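Local structure of Two-component sensor histidine kinase (Nostoc sp., 6OZB) at residues 42-46 and 47-51. The protein probably senses light as a cyanobacterial phytochrome of the sensor histidine kinase type, through a GAF domain that here binds the bilin phycoerythrobilin. The protein carries 1 engineered substitution. Numbering follows the deposited sequence.
Sequences EVRAL and LGTDR
Leu47 N donates to Val43 O at 3.0 Å and Gly48 N to Arg44 O at 2.7 Å, two i to i+4 bonds that finish helix 32-47. This is the C-terminal end of a GAF-domain helix, at the short link into strand 51-57 of the antiparallel sheet. Gly48 is the first residue to leave helical geometry. Its phi is positive, a value most easily reached without a side chain, and the chain turns here toward the sheet.

On one flank Val43 and Leu47 lie side by side and point the same way. Val43 CG1 meets Leu47 CD1 at 3.8 Å. Ile187 of helix 178-201 packs against Val43 and Leu46, and Val18 of helix 12-27 against Leu46.

Arg44 spans the turn. Its CG stands anti to the backbone N (chi1 -163°), 3.2 Å from Thr49 O. Bends farther out, at chi2 and at chi3 (61°), bring NH1 back to the same oxygen. The acceptor lies in the guanidinium plane, at its edge. A leucine in place of Arg44 would probably leave Thr49 O without the N-H it receives from the helix. The Thr49 hydroxyl pairs with Ser168 OG on strand 161-170. Asp50 OD2 bonds Ser171 OG, and Asp50 and Arg51 form a classic beta bulge opposite His169. The link is thus tied to both helix and sheet. Arg44 NH1 reaches Thr49 O at 2.8 Å, from 38° above the carbonyl plane.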
loop_
_atom_site.group_PDB
_atom_site.type_symbol
_atom_site.label_atom_id
_atom_site.label_comp_id
_atom_site.label_asym_id
_atom_site.label_seq_id
_atom_site.Cartn_x
_atom_site.Cartn_y
_atom_site.Cartn_z
ATOM N N GLU C 42 -10.784 30.152 0.475
ATOM C CA GLU C 42 -10.528 29.897 -0.937
ATOM C C GLU C 42 -9.969 28.482 -1.091
ATOM O O GLU C 42 -10.298 27.770 -2.021
ATOM C CB GLU C 42 -9.603 31.006 -1.459
ATOM C CG GLU C 42 -10.395 32.316 -1.445
ATOM C CD GLU C 42 -9.592 33.547 -1.782
ATOM O OE1 GLU C 42 -8.362 33.429 -1.965
ATOM O OE2 GLU C 42 -10.201 34.643 -1.902
ATOM N N VAL C 43 -9.175 28.041 -0.140
ATOM C CA VAL C 43 -8.665 26.669 -0.221
ATOM C C VAL C 43 -9.788 25.643 -0.078
ATOM O O VAL C 43 -9.829 24.634 -0.797
ATOM C CB VAL C 43 -7.555 26.417 0.813
ATOM C CG1 VAL C 43 -7.133 24.948 0.823
ATOM C CG2 VAL C 43 -6.360 27.279 0.460
ATOM N N ARG C 44 -10.732 25.899 0.816
ATOM C CA ARG C 44 -11.811 24.937 1.030
ATOM C C ARG C 44 -12.630 24.822 -0.232
ATOM O O ARG C 44 -13.018 23.733 -0.636
ATOM C CB ARG C 44 -12.705 25.348 2.203
ATOM C CG ARG C 44 -13.577 24.203 2.728
ATOM C CD ARG C 44 -14.996 24.654 3.064
ATOM N NE ARG C 44 -15.665 25.178 1.883
ATOM C CZ ARG C 44 -16.232 24.450 0.924
ATOM N NH1 ARG C 44 -16.229 23.116 0.949
ATOM N NH2 ARG C 44 -16.813 25.080 -0.089
ATOM N N ALA C 45 -12.881 25.962 -0.866
ATOM C CA ALA C 45 -13.659 25.972 -2.082
ATOM C C ALA C 45 -12.951 25.167 -3.163
ATOM O O ALA C 45 -13.583 24.452 -3.932
ATOM C CB ALA C 45 -13.899 27.389 -2.536
ATOM N N LEU C 46 -11.628 25.273 -3.215
ATOM C CA LEU C 46 -10.846 24.521 -4.199
ATOM C C LEU C 46 -10.923 23.021 -3.975
ATOM O O LEU C 46 -11.137 22.267 -4.904
ATOM C CB LEU C 46 -9.381 24.964 -4.169
ATOM C CG LEU C 46 -8.429 24.210 -5.095
ATOM C CD1 LEU C 46 -8.742 24.494 -6.530
ATOM C CD2 LEU C 46 -7.013 24.633 -4.780
ATOM N N LEU C 47 -10.737 22.588 -2.739
ATOM C CA LEU C 47 -10.684 21.165 -2.432
ATOM C C LEU C 47 -12.062 20.547 -2.271
ATOM O O LEU C 47 -12.243 19.356 -2.505
ATOM C CB LEU C 47 -9.877 20.943 -1.159
ATOM C CG LEU C 47 -8.457 21.461 -1.116
ATOM C CD1 LEU C 47 -7.936 21.283 0.270
ATOM C CD2 LEU C 47 -7.595 20.713 -2.106
ATOM N N GLY C 48 -13.032 21.370 -1.877
ATOM C CA GLY C 48 -14.415 20.937 -1.787
ATOM C C GLY C 48 -14.766 20.120 -0.554
ATOM O O GLY C 48 -15.839 19.517 -0.470
ATOM N N THR C 49 -13.878 20.122 0.418
ATOM C CA THR C 49 -14.047 19.316 1.613
ATOM C C THR C 49 -14.813 20.072 2.694
ATOM O O THR C 49 -14.951 21.303 2.625
ATOM C CB THR C 49 -12.695 18.915 2.139
ATOM O OG1 THR C 49 -11.897 20.093 2.215
ATOM C CG2 THR C 49 -12.047 17.907 1.206
ATOM N N ASP C 50 -15.271 19.352 3.716
ATOM C CA ASP C 50 -16.166 19.941 4.709
ATOM C C ASP C 50 -15.493 20.937 5.636
ATOM O O ASP C 50 -16.157 21.829 6.117
ATOM C CB ASP C 50 -16.808 18.868 5.575
ATOM C CG ASP C 50 -17.779 17.964 4.819
ATOM O OD1 ASP C 50 -18.478 18.429 3.885
ATOM O OD2 ASP C 50 -17.847 16.763 5.205
ATOM N N ARG C 51 -14.199 20.751 5.920
ATOM C CA ARG C 51 -13.496 21.595 6.899
ATOM C C ARG C 51 -12.025 21.665 6.535
ATOM O O ARG C 51 -11.367 20.632 6.423
ATOM C CB ARG C 51 -13.689 21.045 8.327
ATOM C CG ARG C 51 -12.937 21.801 9.455
ATOM C CD ARG C 51 -13.402 21.388 10.862
ATOM N NE ARG C 51 -13.022 20.012 11.191
ATOM C CZ ARG C 51 -13.540 19.294 12.180
ATOM N NH1 ARG C 51 -14.484 19.791 12.970
ATOM N NH2 ARG C 51 -13.124 18.047 12.364
#